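Local coordinates for protein putative phosphosugar isomerase (Clostridium difficile, PDB 3G68) that probably binds phosphorylated sugars through SIS domains and may act as a phosphosugar isomerase related to glutamine-fructose-6-phosphate transaminase, at residues Ser114-Gly117 with Ile123-Ile126. Numbering follows the deposited sequence.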
loop_
_atom_site.group_PDB
_atom_site.type_symbol
_atom_site.label_atom_id
_atom_site.label_comp_id
_atom_site.label_asym_id
_atom_site.label_seq_id
_atom_site.Cartn_x
_atom_site.Cartn_y
_atom_site.Cartn_z
ATOM N N SER B 114 45.904 16.756 -31.112
ATOM C CA SER B 114 45.801 17.988 -30.339
ATOM C C SER B 114 44.725 17.884 -29.240
ATOM O O SER B 114 43.731 17.184 -29.397
ATOM C CB SER B 114 45.514 19.197 -31.245
ATOM O OG SER B 114 44.340 19.014 -32.043
HETATM N N MSE B 115 44.967 18.556 -28.112
HETATM C CA MSE B 115 43.995 18.669 -27.037
HETATM C C MSE B 115 43.959 20.111 -26.570
HETATM O O MSE B 115 44.685 20.518 -25.653
HETATM C CB MSE B 115 44.307 17.705 -25.890
HETATM C CG MSE B 115 44.175 16.254 -26.280
HETATM SE SE MSE B 115 44.000 15.120 -24.681
HETATM C CE MSE B 115 43.622 13.323 -25.587
ATOM N N ALA B 116 43.173 20.900 -27.283
ATOM C CA ALA B 116 42.942 22.291 -26.955
ATOM C C ALA B 116 41.548 22.421 -26.342
ATOM O O ALA B 116 40.666 21.572 -26.579
ATOM C CB ALA B 116 43.079 23.151 -28.208
ATOM N N GLY B 117 41.353 23.495 -25.578
ATOM C CA GLY B 117 40.084 23.774 -24.897
ATOM C C GLY B 117 39.150 24.691 -25.646
ATOM O O GLY B 117 38.228 25.259 -25.063
ATOM N N ILE B 123 47.062 24.819 -32.722
ATOM C CA ILE B 123 47.658 23.481 -32.707
ATOM C C ILE B 123 46.858 22.433 -33.517
ATOM O O ILE B 123 47.417 21.430 -33.964
ATOM C CB ILE B 123 48.021 23.003 -31.246
ATOM C CG1 ILE B 123 46.790 22.810 -30.347
ATOM C CG2 ILE B 123 49.010 23.994 -30.612
ATOM C CD1 ILE B 123 47.102 21.998 -29.126
ATOM N N ASP B 124 45.562 22.661 -33.721
ATOM C CA ASP B 124 44.741 21.753 -34.560
ATOM C C ASP B 124 45.203 21.750 -36.035
ATOM O O ASP B 124 45.008 20.754 -36.739
ATOM C CB ASP B 124 43.243 22.111 -34.505
ATOM C CG ASP B 124 42.614 21.934 -33.089
ATOM O OD1 ASP B 124 43.227 21.287 -32.203
ATOM O OD2 ASP B 124 41.481 22.439 -32.877
ATOM N N GLU B 125 45.821 22.849 -36.478
ATOM C CA GLU B 125 46.297 23.025 -37.870
ATOM C C GLU B 125 47.236 21.946 -38.361
ATOM O O GLU B 125 47.204 21.599 -39.540
ATOM C CB GLU B 125 47.010 24.365 -38.035
ATOM C CG GLU B 125 46.096 25.563 -37.894
ATOM C CD GLU B 125 46.824 26.884 -38.036
ATOM O OE1 GLU B 125 47.965 26.928 -38.566
ATOM O OE2 GLU B 125 46.233 27.900 -37.616
ATOM N N ILE B 126 48.094 21.442 -37.480
ATOM C CA ILE B 126 49.054 20.397 -37.847
ATOM C C ILE B 126 48.696 19.057 -37.237
ATOM O O ILE B 126 49.536 18.160 -37.201
ATOM C CB ILE B 126 50.513 20.791 -37.451
ATOM C CG1 ILE B 126 50.674 20.974 -35.924
ATOM C CG2 ILE B 126 50.934 22.063 -38.191
ATOM C CD1 ILE B 126 52.102 21.296 -35.481
HETATM O O HOH W 1 42.061 19.973 -29.915
#
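Ser114 holds OG between its own backbone N and carbonyl carbon (chi1 56°), while Asp124 turns CG beside its backbone N, opposite the carbonyl carbon (chi1 -64°); the two rotations bring hydroxyl and carboxylate together. Ser114 OG donates to Asp124 OD1 over a short 2.5 Å. The hydroxyl reaches OD1 on its anti side and 33° out of the carboxylate plane, and Ser114 CB follows closely, 3.2 Å from the same oxygen. A water gives OD1 a second donor at 2.9 Å and accepts from Ala116 N at 3.0 Å, tying the carboxylate to the strand backbone two residues further along. The other carboxylate oxygen, OD2, accepts from the backbone N of Ala121, within the same loop.

Beside this polar cluster, Ile123 extends CG1 and CD1 to the strand. CD1 lies 3.9 Å from Ser114 CB and 4.3 Å from Ala116 CB, touching both residues whose side chains face the loop; Met115, a selenomethionine, lies between them, points away and packs on helix 145-165. Met102 of helix 96-107 touches both Ser114 and Ile123.

The contact folds the loop that follows strand 111-116 back against that strand before the chain enters strand 129-130, outermost in the parallel sheet of this SIS domain within this chain. With one carboxylate oxygen held by the strand, directly and through water, and the other by the loop, the rotation of the Asp124 carboxylate is probably restrained; three donors around it would be expected to favour its ionised form.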